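Local coordinates for SIR4-interacting protein SIF2 (Saccharomyces cerevisiae, PDB 1R5M) that antagonizes telomeric silencing and acts as a transcriptional corepressor subunit of the Set3 complex, with a WD40 beta-propeller as its C-terminal domain, at residues F285-S294 with S305-S316; I48-L56 with Q110-G120. All blocks are in the same frame, centred on the assembly; numbering follows the deposited sequence.

Contact 1 (F285-S294 with S305-S316); sequences FYGHSQSIVS and SCSMDGSVRLWS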
loop_
_atom_site.group_PDB
_atom_site.type_symbol
_atom_site.label_atom_id
_atom_site.label_comp_id
_atom_site.label_asym_id
_atom_site.label_seq_id
_atom_site.Cartn_x
_atom_site.Cartn_y
_atom_site.Cartn_z
ATOM N N PHE A 285 -10.676 15.178 -8.460
ATOM C CA PHE A 285 -10.203 14.891 -9.807
ATOM C C PHE A 285 -10.965 13.783 -10.532
ATOM O O PHE A 285 -10.938 12.615 -10.120
ATOM C CB PHE A 285 -8.708 14.532 -9.772
ATOM C CG PHE A 285 -7.825 15.646 -9.283
ATOM C CD1 PHE A 285 -7.060 15.491 -8.128
ATOM C CD2 PHE A 285 -7.756 16.850 -9.974
ATOM C CE1 PHE A 285 -6.240 16.522 -7.670
ATOM C CE2 PHE A 285 -6.940 17.886 -9.524
ATOM C CZ PHE A 285 -6.181 17.723 -8.371
ATOM N N TYR A 286 -11.636 14.171 -11.616
ATOM C CA TYR A 286 -12.394 13.252 -12.463
ATOM C C TYR A 286 -11.538 12.896 -13.671
ATOM O O TYR A 286 -10.726 13.700 -14.126
ATOM C CB TYR A 286 -13.683 13.900 -12.985
ATOM C CG TYR A 286 -14.727 14.207 -11.940
ATOM C CD1 TYR A 286 -14.757 15.444 -11.298
ATOM C CD2 TYR A 286 -15.687 13.257 -11.593
ATOM C CE1 TYR A 286 -15.720 15.732 -10.333
ATOM C CE2 TYR A 286 -16.653 13.531 -10.632
ATOM C CZ TYR A 286 -16.664 14.769 -10.005
ATOM O OH TYR A 286 -17.614 15.037 -9.048
ATOM N N GLY A 287 -11.735 11.695 -14.198
ATOM C CA GLY A 287 -10.973 11.279 -15.361
ATOM C C GLY A 287 -10.955 9.777 -15.526
ATOM O O GLY A 287 -11.204 9.257 -16.619
ATOM N N HIS A 288 -10.645 9.069 -14.446
ATOM C CA HIS A 288 -10.614 7.616 -14.496
ATOM C C HIS A 288 -12.012 7.100 -14.818
ATOM O O HIS A 288 -13.004 7.609 -14.296
ATOM C CB HIS A 288 -10.124 7.050 -13.164
ATOM C CG HIS A 288 -8.635 7.102 -13.002
ATOM N ND1 HIS A 288 -7.774 6.429 -13.844
ATOM C CD2 HIS A 288 -7.855 7.734 -12.093
ATOM C CE1 HIS A 288 -6.529 6.642 -13.457
ATOM N NE2 HIS A 288 -6.549 7.431 -12.397
ATOM N N SER A 289 -12.085 6.095 -15.685
ATOM C CA SER A 289 -13.367 5.531 -16.090
ATOM C C SER A 289 -13.750 4.289 -15.297
ATOM O O SER A 289 -14.840 3.743 -15.470
ATOM C CB SER A 289 -13.347 5.207 -17.585
ATOM O OG SER A 289 -12.319 4.283 -17.894
ATOM N N GLN A 290 -12.846 3.838 -14.434
ATOM C CA GLN A 290 -13.104 2.673 -13.601
ATOM C C GLN A 290 -12.473 2.903 -12.233
ATOM O O GLN A 290 -11.791 3.904 -12.018
ATOM C CB GLN A 290 -12.529 1.408 -14.243
ATOM C CG GLN A 290 -13.018 1.168 -15.667
ATOM C CD GLN A 290 -12.633 -0.198 -16.202
ATOM O OE1 GLN A 290 -12.631 -0.423 -17.413
ATOM N NE2 GLN A 290 -12.319 -1.124 -15.301
ATOM N N SER A 291 -12.705 1.971 -11.316
ATOM C CA SER A 291 -12.180 2.069 -9.960
ATOM C C SER A 291 -10.687 2.353 -9.901
ATOM O O SER A 291 -9.904 1.821 -10.691
ATOM C CB SER A 291 -12.472 0.777 -9.195
ATOM O OG SER A 291 -13.865 0.536 -9.124
ATOM N N ILE A 292 -10.300 3.201 -8.956
ATOM C CA ILE A 292 -8.899 3.538 -8.758
ATOM C C ILE A 292 -8.333 2.519 -7.775
ATOM O O ILE A 292 -8.838 2.372 -6.659
ATOM C CB ILE A 292 -8.755 4.968 -8.200
ATOM C CG1 ILE A 292 -9.193 5.972 -9.273
ATOM C CG2 ILE A 292 -7.317 5.225 -7.773
ATOM C CD1 ILE A 292 -9.202 7.415 -8.822
ATOM N N VAL A 293 -7.284 1.815 -8.186
ATOM C CA VAL A 293 -6.691 0.786 -7.341
ATOM C C VAL A 293 -5.584 1.272 -6.416
ATOM O O VAL A 293 -5.397 0.721 -5.331
ATOM C CB VAL A 293 -6.163 -0.390 -8.196
ATOM C CG1 VAL A 293 -7.310 -0.997 -8.995
ATOM C CG2 VAL A 293 -5.062 0.085 -9.129
ATOM N N SER A 294 -4.856 2.304 -6.833
ATOM C CA SER A 294 -3.774 2.847 -6.018
ATOM C C SER A 294 -3.586 4.326 -6.321
ATOM O O SER A 294 -3.892 4.782 -7.421
ATOM C CB SER A 294 -2.449 2.128 -6.311
ATOM O OG SER A 294 -2.569 0.718 -6.217
ATOM N N SER A 305 -2.283 8.422 -9.723
ATOM C CA SER A 305 -3.203 7.318 -9.516
ATOM C C SER A 305 -3.190 6.348 -10.684
ATOM O O SER A 305 -2.774 6.697 -11.787
ATOM C CB SER A 305 -4.626 7.860 -9.339
ATOM O OG SER A 305 -5.005 8.661 -10.452
ATOM N N CYS A 306 -3.618 5.118 -10.427
ATOM C CA CYS A 306 -3.730 4.129 -11.490
ATOM C C CYS A 306 -5.061 3.425 -11.282
ATOM O O CYS A 306 -5.593 3.372 -10.164
ATOM C CB CYS A 306 -2.539 3.161 -11.523
ATOM S SG CYS A 306 -2.177 2.276 -10.025
ATOM N N SER A 307 -5.605 2.878 -12.358
ATOM C CA SER A 307 -6.934 2.307 -12.292
ATOM C C SER A 307 -7.165 1.047 -13.104
ATOM O O SER A 307 -6.323 0.629 -13.900
ATOM C CB SER A 307 -7.913 3.404 -12.740
ATOM O OG SER A 307 -9.177 2.910 -13.136
ATOM N N MET A 308 -8.325 0.442 -12.878
ATOM C CA MET A 308 -8.703 -0.750 -13.611
ATOM C C MET A 308 -8.932 -0.367 -15.071
ATOM O O MET A 308 -9.056 -1.238 -15.932
ATOM C CB MET A 308 -9.972 -1.361 -13.014
ATOM C CG MET A 308 -9.744 -2.101 -11.706
ATOM S SD MET A 308 -8.738 -3.594 -11.912
ATOM C CE MET A 308 -9.971 -4.770 -12.497
ATOM N N ASP A 309 -8.981 0.936 -15.353
ATOM C CA ASP A 309 -9.170 1.391 -16.727
ATOM C C ASP A 309 -7.861 1.340 -17.512
ATOM O O ASP A 309 -7.806 1.740 -18.677
ATOM C CB ASP A 309 -9.773 2.812 -16.783
ATOM C CG ASP A 309 -8.858 3.887 -16.204
ATOM O OD1 ASP A 309 -7.647 3.650 -16.027
ATOM O OD2 ASP A 309 -9.367 5.000 -15.942
ATOM N N GLY A 310 -6.808 0.844 -16.863
ATOM C CA GLY A 310 -5.515 0.715 -17.513
ATOM C C GLY A 310 -4.669 1.967 -17.646
ATOM O O GLY A 310 -3.647 1.953 -18.334
ATOM N N SER A 311 -5.064 3.047 -16.980
ATOM C CA SER A 311 -4.308 4.289 -17.076
ATOM C C SER A 311 -3.630 4.727 -15.788
ATOM O O SER A 311 -4.036 4.350 -14.686
ATOM C CB SER A 311 -5.213 5.431 -17.558
ATOM O OG SER A 311 -6.129 5.825 -16.548
ATOM N N VAL A 312 -2.578 5.515 -15.961
ATOM C CA VAL A 312 -1.817 6.093 -14.867
ATOM C C VAL A 312 -1.981 7.585 -15.106
ATOM O O VAL A 312 -1.713 8.074 -16.207
ATOM C CB VAL A 312 -0.323 5.725 -14.946
ATOM C CG1 VAL A 312 0.440 6.409 -13.824
ATOM C CG2 VAL A 312 -0.155 4.216 -14.852
ATOM N N ARG A 313 -2.440 8.308 -14.091
ATOM C CA ARG A 313 -2.659 9.737 -14.240
ATOM C C ARG A 313 -1.968 10.556 -13.164
ATOM O O ARG A 313 -2.061 10.244 -11.976
ATOM C CB ARG A 313 -4.163 10.028 -14.239
ATOM C CG ARG A 313 -4.893 9.345 -15.392
ATOM C CD ARG A 313 -6.401 9.511 -15.323
ATOM N NE ARG A 313 -7.059 8.669 -16.320
ATOM C CZ ARG A 313 -7.684 9.129 -17.397
ATOM N NH1 ARG A 313 -7.751 10.435 -17.623
ATOM N NH2 ARG A 313 -8.235 8.280 -18.255
ATOM N N LEU A 314 -1.265 11.596 -13.602
ATOM C CA LEU A 314 -0.550 12.503 -12.706
ATOM C C LEU A 314 -1.357 13.795 -12.674
ATOM O O LEU A 314 -1.638 14.391 -13.721
ATOM C CB LEU A 314 0.864 12.768 -13.235
ATOM C CG LEU A 314 1.734 13.719 -12.411
ATOM C CD1 LEU A 314 2.064 13.090 -11.062
ATOM C CD2 LEU A 314 3.012 14.022 -13.178
ATOM N N TRP A 315 -1.720 14.226 -11.470
ATOM C CA TRP A 315 -2.547 15.413 -11.289
ATOM C C TRP A 315 -1.821 16.554 -10.588
ATOM O O TRP A 315 -1.007 16.325 -9.700
ATOM C CB TRP A 315 -3.793 15.048 -10.472
ATOM C CG TRP A 315 -4.462 13.751 -10.875
ATOM C CD1 TRP A 315 -4.128 12.487 -10.468
ATOM C CD2 TRP A 315 -5.602 13.608 -11.727
ATOM N NE1 TRP A 315 -5.001 11.566 -11.010
ATOM C CE2 TRP A 315 -5.914 12.230 -11.786
ATOM C CE3 TRP A 315 -6.394 14.512 -12.447
ATOM C CZ2 TRP A 315 -6.987 11.738 -12.535
ATOM C CZ3 TRP A 315 -7.458 14.021 -13.191
ATOM C CH2 TRP A 315 -7.744 12.648 -13.229
ATOM N N SER A 316 -2.141 17.783 -10.989
ATOM C CA SER A 316 -1.541 18.978 -10.404
ATOM C C SER A 316 -2.514 19.691 -9.470
ATOM O O SER A 316 -3.618 20.055 -9.874
ATOM C CB SER A 316 -1.115 19.949 -11.510
ATOM O OG SER A 316 -0.802 21.230 -10.980
#

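Contact 2 (I48-L56 with Q110-G120); sequences IVSSTWNPL and QVTCLAWSHDG. With SO4 (sulfate ion), chain C.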
loop_
_atom_site.group_PDB
_atom_site.type_symbol
_atom_site.label_atom_id
_atom_site.label_comp_id
_atom_site.label_asym_id
_atom_site.label_seq_id
_atom_site.Cartn_x
_atom_site.Cartn_y
_atom_site.Cartn_z
ATOM N N ILE A 48 4.886 -15.772 -3.199
ATOM C CA ILE A 48 4.591 -14.829 -2.129
ATOM C C ILE A 48 3.247 -14.181 -2.419
ATOM O O ILE A 48 2.852 -14.035 -3.575
ATOM C CB ILE A 48 5.671 -13.724 -1.987
ATOM C CG1 ILE A 48 5.769 -12.898 -3.272
ATOM C CG2 ILE A 48 7.014 -14.355 -1.633
ATOM C CD1 ILE A 48 6.585 -11.629 -3.103
ATOM N N VAL A 49 2.538 -13.812 -1.360
ATOM C CA VAL A 49 1.233 -13.183 -1.499
ATOM C C VAL A 49 1.407 -11.678 -1.675
ATOM O O VAL A 49 0.769 -11.061 -2.531
ATOM C CB VAL A 49 0.364 -13.470 -0.260
ATOM C CG1 VAL A 49 -0.963 -12.751 -0.376
ATOM C CG2 VAL A 49 0.140 -14.974 -0.130
ATOM N N SER A 50 2.274 -11.098 -0.853
ATOM C CA SER A 50 2.579 -9.672 -0.910
ATOM C C SER A 50 3.906 -9.485 -0.190
ATOM O O SER A 50 4.409 -10.410 0.447
ATOM C CB SER A 50 1.492 -8.850 -0.213
ATOM O OG SER A 50 1.522 -9.051 1.190
ATOM N N SER A 51 4.482 -8.294 -0.294
ATOM C CA SER A 51 5.748 -8.040 0.371
ATOM C C SER A 51 5.916 -6.557 0.636
ATOM O O SER A 51 5.201 -5.727 0.076
ATOM C CB SER A 51 6.919 -8.558 -0.478
ATOM O OG SER A 51 7.081 -7.802 -1.668
ATOM N N THR A 52 6.848 -6.233 1.522
ATOM C CA THR A 52 7.130 -4.851 1.854
ATOM C C THR A 52 8.568 -4.762 2.364
ATOM O O THR A 52 8.981 -5.519 3.244
ATOM C CB THR A 52 6.120 -4.307 2.901
ATOM O OG1 THR A 52 6.446 -2.949 3.220
ATOM C CG2 THR A 52 6.123 -5.157 4.163
ATOM N N TRP A 53 9.336 -3.851 1.776
ATOM C CA TRP A 53 10.731 -3.672 2.157
ATOM C C TRP A 53 10.871 -2.809 3.399
ATOM O O TRP A 53 10.025 -1.965 3.687
ATOM C CB TRP A 53 11.515 -3.022 1.015
ATOM C CG TRP A 53 11.607 -3.855 -0.222
ATOM C CD1 TRP A 53 10.657 -3.993 -1.192
ATOM C CD2 TRP A 53 12.726 -4.650 -0.635
ATOM N NE1 TRP A 53 11.117 -4.823 -2.190
ATOM C CE2 TRP A 53 12.384 -5.240 -1.872
ATOM C CE3 TRP A 53 13.984 -4.919 -0.080
ATOM C CZ2 TRP A 53 13.258 -6.086 -2.567
ATOM C CZ3 TRP A 53 14.855 -5.763 -0.772
ATOM C CH2 TRP A 53 14.483 -6.334 -2.003
ATOM N N ASN A 54 11.954 -3.027 4.136
ATOM C CA ASN A 54 12.206 -2.249 5.336
ATOM C C ASN A 54 12.382 -0.788 4.919
ATOM O O ASN A 54 13.090 -0.489 3.958
ATOM C CB ASN A 54 13.461 -2.768 6.025
ATOM C CG ASN A 54 13.656 -2.159 7.392
ATOM O OD1 ASN A 54 14.069 -1.008 7.520
ATOM N ND2 ASN A 54 13.340 -2.927 8.429
ATOM N N PRO A 55 11.738 0.145 5.636
ATOM C CA PRO A 55 11.865 1.558 5.271
ATOM C C PRO A 55 13.246 2.190 5.410
ATOM O O PRO A 55 13.508 3.235 4.811
ATOM C CB PRO A 55 10.821 2.237 6.159
ATOM C CG PRO A 55 10.802 1.365 7.380
ATOM C CD PRO A 55 10.834 -0.027 6.790
ATOM N N LEU A 56 14.132 1.566 6.176
ATOM C CA LEU A 56 15.460 2.138 6.376
ATOM C C LEU A 56 16.633 1.267 5.940
ATOM O O LEU A 56 17.759 1.755 5.842
ATOM C CB LEU A 56 15.629 2.542 7.843
ATOM C CG LEU A 56 14.685 3.662 8.292
ATOM C CD1 LEU A 56 14.888 3.947 9.768
ATOM C CD2 LEU A 56 14.946 4.915 7.463
ATOM N N GLN A 110 -3.654 -17.674 4.887
ATOM C CA GLN A 110 -2.543 -16.968 4.262
ATOM C C GLN A 110 -2.244 -15.668 4.997
ATOM O O GLN A 110 -3.097 -15.132 5.704
ATOM C CB GLN A 110 -2.878 -16.623 2.804
ATOM C CG GLN A 110 -3.437 -17.772 1.969
ATOM C CD GLN A 110 -3.627 -17.394 0.506
ATOM O OE1 GLN A 110 -3.678 -16.213 0.156
ATOM N NE2 GLN A 110 -3.745 -18.402 -0.356
ATOM N N VAL A 111 -1.020 -15.177 4.843
ATOM C CA VAL A 111 -0.651 -13.896 5.431
ATOM C C VAL A 111 -1.243 -12.906 4.429
ATOM O O VAL A 111 -0.949 -12.977 3.231
ATOM C CB VAL A 111 0.874 -13.731 5.516
ATOM C CG1 VAL A 111 1.224 -12.291 5.858
ATOM C CG2 VAL A 111 1.433 -14.667 6.580
ATOM N N THR A 112 -2.086 -12.001 4.909
ATOM C CA THR A 112 -2.765 -11.045 4.037
ATOM C C THR A 112 -2.293 -9.603 4.151
ATOM O O THR A 112 -2.707 -8.744 3.362
ATOM C CB THR A 112 -4.271 -11.043 4.317
ATOM O OG1 THR A 112 -4.496 -10.654 5.679
ATOM C CG2 THR A 112 -4.861 -12.430 4.089
ATOM N N CYS A 113 -1.435 -9.329 5.123
ATOM C CA CYS A 113 -0.976 -7.963 5.324
ATOM C C CYS A 113 0.321 -7.917 6.118
ATOM O O CYS A 113 0.516 -8.702 7.047
ATOM C CB CYS A 113 -2.077 -7.186 6.065
ATOM S SG CYS A 113 -1.826 -5.399 6.272
ATOM N N LEU A 114 1.217 -7.016 5.724
ATOM C CA LEU A 114 2.483 -6.817 6.425
ATOM C C LEU A 114 2.725 -5.314 6.485
ATOM O O LEU A 114 2.493 -4.604 5.503
ATOM C CB LEU A 114 3.655 -7.484 5.699
ATOM C CG LEU A 114 3.570 -9.000 5.506
ATOM C CD1 LEU A 114 2.907 -9.289 4.172
ATOM C CD2 LEU A 114 4.962 -9.610 5.542
ATOM N N ALA A 115 3.189 -4.828 7.633
ATOM C CA ALA A 115 3.441 -3.401 7.782
ATOM C C ALA A 115 4.589 -3.101 8.735
ATOM O O ALA A 115 4.502 -3.388 9.928
ATOM C CB ALA A 115 2.174 -2.694 8.270
ATOM N N TRP A 116 5.662 -2.532 8.197
ATOM C CA TRP A 116 6.818 -2.140 9.003
ATOM C C TRP A 116 6.491 -0.849 9.739
ATOM O O TRP A 116 5.717 -0.024 9.249
ATOM C CB TRP A 116 8.039 -1.829 8.127
ATOM C CG TRP A 116 8.713 -2.985 7.488
ATOM C CD1 TRP A 116 8.604 -3.386 6.184
ATOM C CD2 TRP A 116 9.661 -3.863 8.100
ATOM N NE1 TRP A 116 9.433 -4.455 5.949
ATOM C CE2 TRP A 116 10.092 -4.771 7.108
ATOM C CE3 TRP A 116 10.188 -3.972 9.393
ATOM C CZ2 TRP A 116 11.028 -5.776 7.368
ATOM C CZ3 TRP A 116 11.120 -4.972 9.653
ATOM C CH2 TRP A 116 11.530 -5.861 8.644
ATOM N N SER A 117 7.089 -0.671 10.913
ATOM C CA SER A 117 6.917 0.567 11.656
ATOM C C SER A 117 7.770 1.584 10.890
ATOM O O SER A 117 8.664 1.201 10.130
ATOM C CB SER A 117 7.430 0.406 13.088
ATOM O OG SER A 117 8.800 0.053 13.091
ATOM N N HIS A 118 7.504 2.871 11.079
ATOM C CA HIS A 118 8.252 3.900 10.361
ATOM C C HIS A 118 9.757 3.871 10.610
ATOM O O HIS A 118 10.546 4.236 9.741
ATOM C CB HIS A 118 7.682 5.279 10.702
ATOM C CG HIS A 118 6.305 5.505 10.161
ATOM N ND1 HIS A 118 6.040 5.569 8.810
ATOM C CD2 HIS A 118 5.114 5.657 10.786
ATOM C CE1 HIS A 118 4.743 5.752 8.627
ATOM N NE2 HIS A 118 4.160 5.808 9.810
ATOM N N ASP A 119 10.147 3.422 11.795
ATOM C CA ASP A 119 11.553 3.341 12.181
ATOM C C ASP A 119 12.219 2.078 11.634
ATOM O O ASP A 119 13.440 1.923 11.724
ATOM C CB ASP A 119 11.641 3.314 13.693
ATOM C CG ASP A 119 10.755 2.240 14.275
ATOM O OD1 ASP A 119 9.535 2.480 14.406
ATOM O OD2 ASP A 119 11.269 1.151 14.568
ATOM N N GLY A 120 11.410 1.165 11.102
ATOM C CA GLY A 120 11.935 -0.065 10.540
ATOM C C GLY A 120 12.381 -1.128 11.529
ATOM O O GLY A 120 12.934 -2.145 11.124
HETATM S S SO4 C . 4.684 -1.019 0.474
HETATM O O1 SO4 C . 4.190 0.372 0.435
HETATM O O2 SO4 C . 3.703 -1.878 1.163
HETATM O O3 SO4 C . 4.876 -1.508 -0.908
HETATM O O4 SO4 C . 5.958 -1.066 1.212
HETATM O O HOH W 1 0.901 -6.422 2.668
HETATM O O HOH W 2 -0.494 -10.544 1.932
HETATM O O HOH W 3 5.550 -1.638 5.433
#

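Contact 1 (F285-S294 with S305-S316)
His288, Ser305, Asp309 and Trp315 form the hydrogen-bonded tetrad familiar from WD40 repeats, here within WD 6. Both imidazole nitrogens are engaged: ND1 of His288 gives a bond to Asp309 OD2 (3.0 Å, 156°) with the acceptor in the ring plane, while NE2 pairs with Ser305 OG at 2.8 Å. Trp315 NE1 donates to that same Ser305 OG almost straight, at 3.0 Å and 176°. The carboxylate is held by four donors. Besides His288, its OD2 takes Ser289 N on the anti lone pair, and OD1 receives both N and OG of Ser311 from one face, the former closing an Asx turn. These bonds fix the imidazole's rotation.

CH-pi contacts form a second set. Arg313, extended from CG to NE, lays CD over one face of the His288 ring, 3.6 Å from its centroid. The rings of Phe285 and Trp315 slide past each other and barely overlap; instead Phe285 CB sits 3.7 Å from the centroid of the Trp315 six-membered ring, and Trp315 CB 4.0 Å from the Phe285 centroid, 9° off the normal.

Val293 and Ser294 both lie opposite Cys306, a classic beta bulge, with Val293 N bonding to Cys306 O and Cys306 N to Ser294 O. Ser291 O accepts from both Met308 N and Ser307 OG. Leu271 of strand 271-274 touches Ile292, Ser305 and Trp315, whereas Tyr345 of strand 344-349 meets Ser294, Cys306 and Val312.

Contact 2 (I48-L56 with Q110-G120)
Trp116 lies with one indole face under Asn54, whose CA stands 3.7 Å from the centroid of the five-membered ring and whose ND2 is 3.3 Å from Trp116 CZ3. The amide is turned 62° to the indole. With CG anti to the backbone N (chi1 -171°), the Asn54 amide extends across the indole and ND2 meets Gly120 O at 2.8 Å, in the carbonyl plane and on a lone pair. Its other end, OD1, accepts from Leu56 N in an Asx turn and from Asp57 N, settling the amide orientation. Trp116 NE1 donates to Thr52 O at 2.9 Å, with the oxygen near the ring plane but the donor above the carbonyl plane. Pro55 CD rests on Trp116 CB, and CG of the same proline reaches Gly120 CA.

Strands 50-53 and 111-116 are the first strands of their four-stranded sheets, in WD 1 and WD 2, so this is the inner interface between adjacent propeller blades. They run parallel (2°), but with axes 7.0 Å apart the gap is filled by side chains and water, not backbone pairing. Ser50 OG holds two waters, one accepting from Leu114 N and the other donating to Val111 O. A third bridges Thr52 OG1 and Trp116 N. Thr52 OG1 also donates to O4 of a sulfate ion, probably from the crystallisation liquor, at 2.8 Å, while its CG2 packs on Leu114 CB.

Overall arrangement
Contact 2 precedes contact 1 in the sequence: 48-56 and 110-120 belong to WD 1 and WD 2, whereas 305-316 and most of 285-294 lie in WD 6. Their centres are 25 Å apart and the nearest atoms about 12 Å, without touching. Contact 2 lies nearer the centre of the chain, at 9 Å against 16 Å. The two show different levels of propeller construction. Contact 1 ties 285-294, which runs from the end of strand 283-285 of the preceding sheet into strand 292-298, to strands 302-307 and 311-316; contact 2 joins the innermost strands of two separate four-stranded sheets. Together they illustrate how the eight-repeat ring is held within a blade and between blades.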